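Local coordinates for ABC transporter periplasmic-binding protein YTFQ (PDB 2VK2) that binds alpha- and beta-galactofuranose in the periplasm and serves as the solute-binding component of the YtfQRT-YjfF ABC transporter, at residues S12-R17 with A197-M202; D108-G113 with A143-K148; G224-V229 with A243-T248. All coordinates share one frame; numbering follows the deposited sequence.

Overall arrangement
All three contacts touch one bound beta-D-galactofuranose in a two-lobed periplasmic binding protein. Contact 1 spans the cleft, bringing the start of helix 15-31 from one lobe against the start of helix 200-212 from the other. Contact 2 packs helix 109-124 against helix 141-153 and sends Arg146 to the sugar. Contact 3 is a strand pair whose loop end supplies Asp227. Centres of contacts 1 and 3 lie about 9 Å apart, those of 2 and 3 about 12 Å, and those of 1 and 2 about 15 Å. Asp200 N of contact 1 probably hydrogen-bonds Ile226 O of contact 3 (2.8 Å), while Arg146 of contact 2 packs on Ile226, CD to CD1 3.5 Å.

Contact 1 of 3, residues S12-R17 with A197-M202; sequences SESGWR and AHNDDM. With GZL (beta-D-galactofuranose), chain B.
Two helix N-termini come close here, Ser14 and Asp201 bringing their CA atoms to 6.1 Å at the start of helix 15-31 and of helix 200-212. This is the sugar cleft of a periplasmic binding protein, closed between its two lobes, and the direct interface is small, 130 Å². In one of its two modelled positions, the Asp201 side chain takes a direct hydrogen bond from Gly15 N to OD2 (3.0 Å), the donor coming from above the carboxylate plane. A water there donates to OD2 and to Glu13 O, a tentative second tie between the lobes.

Deeper in, galactofuranose takes over the bridging. Ser14, its OG set between backbone N and carbonyl carbon (chi1 75°), is the N-cap residue of its helix, accepting from Arg17 N. The same Ser14 OG donates to the sugar O2 at 2.9 Å. Asn199 does the matching job on the other lobe, its OD1 capping Met202 N while ND2 gives a nearly straight bond to that same O2 (3.0 Å, 174°). Phe170 O also accepts from ND2, so both ends of the amide are held. Glu13 OE2 accepts from the anomeric hydroxyl O1 at 2.6 Å and, through its syn lone pair, takes a salt bridge from Arg17 NE, OE2 lying in the guanidinium plane. Asp90 and Glu20 form salt bridges with Arg17 NH1. Trp16 turns one ring face to the sugar, C6 lying 4.2 Å above the plane and offset toward the rim. At the edge of the Arg17 guanidinium, NH2 donates to the ring oxygen O4 at 3.0 Å.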
# COMPACT_ATOMS: atom_id res chain seq x y z
N SER A 12 -8.65 5.99 -5.66
CA SER A 12 -9.38 4.91 -4.99
C SER A 12 -9.10 3.59 -5.70
O SER A 12 -10.01 2.81 -5.98
CB SER A 12 -10.88 5.22 -5.00
OG SER A 12 -11.35 5.39 -6.32
N GLU A 13 -7.82 3.33 -5.98
CA GLU A 13 -7.42 2.19 -6.79
C GLU A 13 -7.60 0.85 -6.08
O GLU A 13 -7.74 -0.18 -6.74
CB GLU A 13 -5.97 2.34 -7.29
CG GLU A 13 -4.86 2.18 -6.24
CD GLU A 13 -4.67 3.37 -5.32
OE1 GLU A 13 -5.34 4.42 -5.49
OE2 GLU A 13 -3.84 3.26 -4.39
N SER A 14 -7.61 0.86 -4.75
CA SER A 14 -7.75 -0.37 -3.96
C SER A 14 -8.74 -0.19 -2.82
O SER A 14 -9.06 0.93 -2.42
CB SER A 14 -6.39 -0.76 -3.39
OG SER A 14 -6.05 0.08 -2.30
N GLY A 15 -9.21 -1.32 -2.29
CA GLY A 15 -10.08 -1.30 -1.12
C GLY A 15 -9.38 -0.73 0.09
O GLY A 15 -10.01 -0.12 0.95
N TRP A 16 -8.06 -0.93 0.17
CA TRP A 16 -7.29 -0.35 1.25
C TRP A 16 -7.33 1.17 1.22
O TRP A 16 -7.56 1.81 2.24
CB TRP A 16 -5.83 -0.83 1.24
CG TRP A 16 -5.09 -0.26 2.39
CD1 TRP A 16 -4.97 -0.80 3.64
CD2 TRP A 16 -4.43 1.01 2.44
NE1 TRP A 16 -4.26 0.04 4.45
CE2 TRP A 16 -3.92 1.17 3.75
CE3 TRP A 16 -4.21 2.03 1.51
CZ2 TRP A 16 -3.20 2.29 4.14
CZ3 TRP A 16 -3.50 3.16 1.90
CH2 TRP A 16 -3.01 3.28 3.21
N ARG A 17 -7.12 1.77 0.05
CA ARG A 17 -7.11 3.23 -0.03
C ARG A 17 -8.49 3.82 0.23
O ARG A 17 -8.60 4.87 0.85
CB ARG A 17 -6.55 3.74 -1.36
CG ARG A 17 -6.31 5.26 -1.32
CD ARG A 17 -5.40 5.76 -2.44
NE ARG A 17 -4.09 5.15 -2.35
CZ ARG A 17 -3.12 5.51 -1.51
NH1 ARG A 17 -3.27 6.53 -0.68
NH2 ARG A 17 -1.99 4.84 -1.52
N ALA A 197 1.91 -10.45 -4.90
CA ALA A 197 1.32 -9.19 -5.32
C ALA A 197 1.60 -8.13 -4.26
O ALA A 197 1.44 -8.37 -3.07
CB ALA A 197 -0.17 -9.35 -5.54
N HIS A 198 2.00 -6.95 -4.71
CA HIS A 198 2.32 -5.86 -3.79
C HIS A 198 1.11 -5.34 -3.03
O HIS A 198 1.28 -4.68 -2.01
CB HIS A 198 3.01 -4.71 -4.53
CG HIS A 198 4.38 -5.05 -5.02
ND1 HIS A 198 5.21 -4.12 -5.59
CD2 HIS A 198 5.07 -6.22 -5.01
CE1 HIS A 198 6.34 -4.69 -5.93
NE2 HIS A 198 6.29 -5.97 -5.59
N ASN A 199 -0.10 -5.63 -3.50
CA ASN A 199 -1.28 -5.49 -2.66
C ASN A 199 -2.26 -6.64 -2.84
O ASN A 199 -2.21 -7.37 -3.83
CB ASN A 199 -1.95 -4.10 -2.81
CG ASN A 199 -2.80 -3.94 -4.07
OD1 ASN A 199 -2.72 -4.72 -5.01
ND2 ASN A 199 -3.60 -2.88 -4.10
N ASP A 200 -3.14 -6.80 -1.85
CA ASP A 200 -4.16 -7.84 -1.87
C ASP A 200 -5.06 -7.74 -3.11
O ASP A 200 -5.38 -8.76 -3.71
CB ASP A 200 -5.08 -7.75 -0.65
CG ASP A 200 -4.40 -8.12 0.66
OD1 ASP A 200 -3.40 -8.87 0.68
OD2 ASP A 200 -4.92 -7.67 1.69
N ASP A 201 -5.47 -6.53 -3.46
CA ASP A 201 -6.41 -6.34 -4.57
C ASP A 201 -5.89 -6.96 -5.87
O ASP A 201 -6.63 -7.67 -6.55
CB ASP A 201 -6.75 -4.86 -4.79
CG ASP A 201 -7.81 -4.36 -3.82
OD1 ASP A 201 -7.84 -4.82 -2.66
OD2 ASP A 201 -8.61 -3.49 -4.22
N MET A 202 -4.63 -6.72 -6.20
CA MET A 202 -4.03 -7.33 -7.39
C MET A 202 -4.06 -8.85 -7.31
O MET A 202 -4.34 -9.51 -8.31
CB MET A 202 -2.60 -6.84 -7.61
CG MET A 202 -2.52 -5.43 -8.16
SD MET A 202 -0.84 -4.91 -8.57
CE MET A 202 -0.02 -5.12 -6.99
C6 GZL B . 0.29 1.49 1.01
C5 GZL B . 0.07 1.93 -0.24
C4 GZL B . -0.61 1.12 -1.32
C3 GZL B . -1.40 -0.12 -0.99
C2 GZL B . -2.56 -0.11 -1.64
O6 GZL B . 0.91 2.24 1.92
O5 GZL B . 0.55 3.13 -0.60
O4 GZL B . -1.56 1.93 -2.03
O3 GZL B . -0.93 -1.10 -0.23
C1 GZL B . -2.73 1.18 -2.37
O2 GZL B . -3.50 -1.05 -1.67
O1 GZL B . -2.80 0.99 -3.78
O HOH W 1 -8.80 -2.70 -7.01

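Contact 2 of 3, residues D108-G113 with A143-K148; sequences DNILEG and AIDRKK. With GZL (beta-D-galactofuranose), chain B.
Helices 109-113 and 143-148 run in broadly the same direction, their axes crossing at -40° and coming within 6.8 Å. In this two-lobed periplasmic binding protein fold, helix 109-124, which follows strand 103-106 of the first lobe's sheet, packs on helix 141-153 of the second lobe at the sugar cleft. The close approach falls at Gly113, where a CB would clash with Arg146 O. Backbone touches backbone at Ile110 too, whose CA makes a CH...O contact with Asp145 O (3.5 Å).

Arg146 is the main side chain of the interface. It stretches out from CG to NE (chi3 -178°), passing Asn109 O with its CG, and grips Glu112 side-on: NE at 2.8 Å and NH2 at 3.0 Å both donate to OE1, arriving from one face of the carboxylate. OE1 lies in the guanidinium plane, although the two flat groups are turned 42° apart. This salt bridge fixes the rotation of the guanidinium, a second-shell role for Glu112. On the cleft side, Arg146 NH1 donates to O3 of galactofuranose at 2.9 Å, with a weak second bond from NH2 to that oxygen. A leucine in place of Arg146 would probably leave the buried Glu112 carboxylate without its charged mate and the sugar O3 without this donor.

Farther out, Ile110 CG1 packs on Asp145 CB at 3.7 Å, and its CD1 approaches the end of Lys148. A water joins Asn109 N to Asp145 OD2.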
# COMPACT_ATOMS: atom_id res chain seq x y z
N ASP A 108 6.79 0.02 7.38
CA ASP A 108 8.08 -0.37 6.84
C ASP A 108 7.76 -1.32 5.69
O ASP A 108 7.45 -2.49 5.91
CB ASP A 108 8.93 -1.04 7.92
CG ASP A 108 10.28 -1.52 7.42
OD1 ASP A 108 10.49 -1.59 6.19
OD2 ASP A 108 11.13 -1.83 8.28
N ASN A 109 7.80 -0.80 4.47
CA ASN A 109 7.33 -1.55 3.31
C ASN A 109 8.34 -2.58 2.84
O ASN A 109 7.97 -3.58 2.21
CB ASN A 109 6.95 -0.58 2.19
CG ASN A 109 5.94 0.45 2.64
OD1 ASN A 109 4.81 0.13 3.02
ND2 ASN A 109 6.35 1.71 2.62
N ILE A 110 9.61 -2.37 3.16
CA ILE A 110 10.63 -3.39 2.95
C ILE A 110 10.31 -4.59 3.84
O ILE A 110 10.31 -5.73 3.38
CB ILE A 110 12.06 -2.86 3.24
CG1 ILE A 110 12.39 -1.68 2.32
CG2 ILE A 110 13.07 -3.98 3.07
CD1 ILE A 110 13.77 -1.10 2.52
N LEU A 111 10.00 -4.32 5.11
CA LEU A 111 9.59 -5.37 6.04
C LEU A 111 8.37 -6.15 5.54
O LEU A 111 8.33 -7.37 5.65
CB LEU A 111 9.30 -4.80 7.43
CG LEU A 111 8.72 -5.77 8.46
CD1 LEU A 111 9.71 -6.89 8.77
CD2 LEU A 111 8.33 -5.02 9.72
N GLU A 112 7.37 -5.45 5.01
CA GLU A 112 6.18 -6.12 4.49
C GLU A 112 6.56 -7.16 3.44
O GLU A 112 6.06 -8.29 3.48
CB GLU A 112 5.22 -5.10 3.88
CG GLU A 112 4.53 -4.18 4.88
CD GLU A 112 3.72 -3.11 4.20
OE1 GLU A 112 4.15 -2.66 3.12
OE2 GLU A 112 2.66 -2.72 4.74
N GLY A 113 7.43 -6.78 2.51
CA GLY A 113 7.90 -7.71 1.48
C GLY A 113 8.70 -8.86 2.07
O GLY A 113 8.56 -10.01 1.64
N ALA A 143 6.01 0.22 -3.86
CA ALA A 143 6.27 -0.83 -4.85
C ALA A 143 7.77 -1.15 -4.90
O ALA A 143 8.16 -2.32 -4.89
CB ALA A 143 5.77 -0.41 -6.22
N ILE A 144 8.59 -0.11 -4.93
CA ILE A 144 10.04 -0.27 -4.91
C ILE A 144 10.48 -1.05 -3.66
O ILE A 144 11.27 -1.99 -3.75
CB ILE A 144 10.74 1.10 -4.95
CG1 ILE A 144 10.50 1.78 -6.31
CG2 ILE A 144 12.24 0.96 -4.69
CD1 ILE A 144 10.79 3.27 -6.31
N ASP A 145 9.94 -0.67 -2.51
CA ASP A 145 10.33 -1.26 -1.24
C ASP A 145 9.80 -2.69 -1.05
O ASP A 145 10.52 -3.55 -0.56
CB ASP A 145 9.89 -0.38 -0.06
CG ASP A 145 10.68 0.92 0.03
OD1 ASP A 145 11.69 1.07 -0.69
OD2 ASP A 145 10.27 1.77 0.84
N ARG A 146 8.56 -2.93 -1.45
CA ARG A 146 7.99 -4.28 -1.37
C ARG A 146 8.69 -5.25 -2.31
O ARG A 146 8.86 -6.42 -1.98
CB ARG A 146 6.49 -4.26 -1.63
CG ARG A 146 5.72 -3.70 -0.46
CD ARG A 146 4.29 -3.41 -0.79
NE ARG A 146 3.62 -2.83 0.36
CZ ARG A 146 2.42 -2.26 0.32
NH1 ARG A 146 1.75 -2.18 -0.82
NH2 ARG A 146 1.90 -1.75 1.43
N LYS A 147 9.11 -4.77 -3.47
CA LYS A 147 9.92 -5.58 -4.38
C LYS A 147 11.25 -5.94 -3.72
O LYS A 147 11.65 -7.11 -3.72
CB LYS A 147 10.16 -4.84 -5.69
CG LYS A 147 11.02 -5.61 -6.68
CD LYS A 147 10.89 -5.06 -8.09
CE LYS A 147 11.66 -5.90 -9.09
NZ LYS A 147 11.29 -7.35 -9.04
N LYS A 148 11.92 -4.95 -3.13
CA LYS A 148 13.22 -5.17 -2.49
C LYS A 148 13.13 -6.13 -1.31
O LYS A 148 13.96 -7.03 -1.17
CB LYS A 148 13.84 -3.84 -2.02
CG LYS A 148 15.19 -4.00 -1.33
CD LYS A 148 15.70 -2.70 -0.74
CE LYS A 148 16.96 -2.90 0.10
NZ LYS A 148 17.25 -1.73 0.97
C6 GZL B . 0.29 1.49 1.01
C5 GZL B . 0.07 1.93 -0.24
C4 GZL B . -0.61 1.12 -1.32
C3 GZL B . -1.40 -0.12 -0.99
C2 GZL B . -2.56 -0.11 -1.64
O6 GZL B . 0.91 2.24 1.92
O5 GZL B . 0.55 3.13 -0.60
O4 GZL B . -1.56 1.93 -2.03
O3 GZL B . -0.93 -1.10 -0.23
C1 GZL B . -2.73 1.18 -2.37
O2 GZL B . -3.50 -1.05 -1.67
O1 GZL B . -2.80 0.99 -3.78
O HOH W 2 9.89 0.98 3.45

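Contact 3 of 3, residues G224-V229 with A243-T248; sequences GSIDGV and ASVELT. With GZL (beta-D-galactofuranose), chain B.
A beta-alpha-beta unit, strand 222-225, helix 230-237 and strand 243-246, lays its two strands side by side in parallel, with the sugar site at their C-terminal ends. Backbone bonds link them in turn: Ser225 N to Ala243 O, Val245 N to Ser225 O, Asp227 N to Val245 O at 2.7 Å, and Leu247 N to Asp227 O. The last bond forms after the chain has turned its corner at Ile226.

On one face of the sheet, Ile226 and Val245 lie alongside each other, CG1 to CB 4.1 Å; helix 109-124 covers both. Ser225 and Ser244 point to the other face, where both hydroxyls are hydrogen-bonded to Asp200 OD1, tying this strand pair to the start of helix 200-212. A water also bridges Ser225 OG and Ala243 O. Gly228 has a positive phi (73°), and a CB there would come tightly against Glu246 CA.

Asp227 is the residue of this strand pair that hydrogen-bonds the sugar. Its two carboxylate oxygens each take one sugar hydroxyl: O3 donates to OD1 and O2 to OD2, both at 2.6 Å, a two-pronged grip on neighbouring hydroxyls. Leu247 lies beside it and points the same way; with CG anti to the backbone N (chi1 175°), its CD2 packs against Asp227 OD1 at 3.5 Å and against the sugar C6 at 3.4 Å. The O2 and O3 hydroxyls and the C6 carbon are thus met from adjacent strand ends, an arrangement typical of sugar-binding periplasmic proteins, whose ligand-binding loops follow parallel strands of an alpha/beta lobe.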
# COMPACT_ATOMS: atom_id res chain seq x y z
N GLY A 224 0.69 -14.62 -1.98
CA GLY A 224 1.23 -13.80 -0.91
C GLY A 224 1.04 -12.35 -1.30
O GLY A 224 1.39 -11.97 -2.41
N SER A 225 0.46 -11.55 -0.42
CA SER A 225 0.13 -10.17 -0.75
C SER A 225 0.09 -9.31 0.51
O SER A 225 0.35 -9.79 1.60
CB SER A 225 -1.19 -10.11 -1.52
OG SER A 225 -2.24 -10.72 -0.80
N ILE A 226 -0.20 -8.02 0.33
CA ILE A 226 -0.12 -7.07 1.43
C ILE A 226 -1.35 -6.17 1.45
O ILE A 226 -1.82 -5.73 0.41
CB ILE A 226 1.16 -6.20 1.29
CG1 ILE A 226 2.41 -7.07 1.39
CG2 ILE A 226 1.20 -5.10 2.35
CD1 ILE A 226 3.64 -6.46 0.76
N ASP A 227 -1.87 -5.96 2.67
CA ASP A 227 -2.85 -4.91 3.04
C ASP A 227 -3.77 -5.40 4.15
O ASP A 227 -4.06 -4.67 5.09
CB ASP A 227 -3.73 -4.41 1.89
CG ASP A 227 -3.07 -3.33 1.05
OD1 ASP A 227 -2.02 -2.78 1.44
OD2 ASP A 227 -3.63 -3.04 -0.02
N GLY A 228 -4.23 -6.64 4.02
CA GLY A 228 -5.23 -7.18 4.93
C GLY A 228 -6.60 -6.58 4.70
O GLY A 228 -7.28 -6.19 5.64
N VAL A 229 -7.02 -6.50 3.43
CA VAL A 229 -8.38 -6.06 3.12
C VAL A 229 -9.34 -7.22 3.42
O VAL A 229 -8.94 -8.38 3.36
CB VAL A 229 -8.53 -5.58 1.65
CG1 VAL A 229 -7.55 -4.45 1.36
CG2 VAL A 229 -8.34 -6.72 0.67
N ALA A 243 -1.34 -16.03 2.31
CA ALA A 243 -0.62 -15.15 3.22
C ALA A 243 -0.85 -13.69 2.89
O ALA A 243 -0.82 -13.30 1.73
CB ALA A 243 0.88 -15.47 3.17
N SER A 244 -1.10 -12.88 3.92
CA SER A 244 -1.22 -11.44 3.74
C SER A 244 -0.68 -10.68 4.95
O SER A 244 -0.88 -11.08 6.09
CB SER A 244 -2.67 -11.03 3.50
OG SER A 244 -2.78 -9.62 3.33
N VAL A 245 -0.02 -9.56 4.68
CA VAL A 245 0.49 -8.69 5.73
C VAL A 245 -0.48 -7.53 5.94
O VAL A 245 -0.82 -6.82 5.00
CB VAL A 245 1.88 -8.14 5.36
CG1 VAL A 245 2.36 -7.15 6.41
CG2 VAL A 245 2.88 -9.28 5.21
N GLU A 246 -0.92 -7.35 7.18
CA GLU A 246 -1.84 -6.27 7.51
C GLU A 246 -1.16 -4.90 7.43
O GLU A 246 -0.05 -4.73 7.92
CB GLU A 246 -2.39 -6.46 8.92
CG GLU A 246 -3.41 -5.42 9.34
CD GLU A 246 -3.71 -5.47 10.82
OE1 GLU A 246 -4.75 -6.04 11.20
OE2 GLU A 246 -2.90 -4.94 11.62
N LEU A 247 -1.87 -3.94 6.84
CA LEU A 247 -1.48 -2.54 6.81
C LEU A 247 -2.63 -1.72 7.37
O LEU A 247 -3.74 -1.77 6.84
CB LEU A 247 -1.20 -2.11 5.37
CG LEU A 247 -0.89 -0.63 5.15
CD1 LEU A 247 0.45 -0.25 5.77
CD2 LEU A 247 -0.90 -0.32 3.67
N THR A 248 -2.39 -0.97 8.44
CA THR A 248 -3.47 -0.17 9.02
C THR A 248 -3.97 0.87 8.02
O THR A 248 -3.17 1.55 7.39
CB THR A 248 -3.06 0.54 10.33
OG1 THR A 248 -4.19 1.25 10.84
CG2 THR A 248 -1.91 1.50 10.11
C6 GZL B . 0.29 1.49 1.01
C5 GZL B . 0.07 1.93 -0.24
C4 GZL B . -0.61 1.12 -1.32
C3 GZL B . -1.40 -0.12 -0.99
C2 GZL B . -2.56 -0.11 -1.64
O6 GZL B . 0.91 2.24 1.92
O5 GZL B . 0.55 3.13 -0.60
O4 GZL B . -1.56 1.93 -2.03
O3 GZL B . -0.93 -1.10 -0.23
C1 GZL B . -2.73 1.18 -2.37
O2 GZL B . -3.50 -1.05 -1.67
O1 GZL B . -2.80 0.99 -3.78
O HOH W 3 -2.41 -13.54 -0.50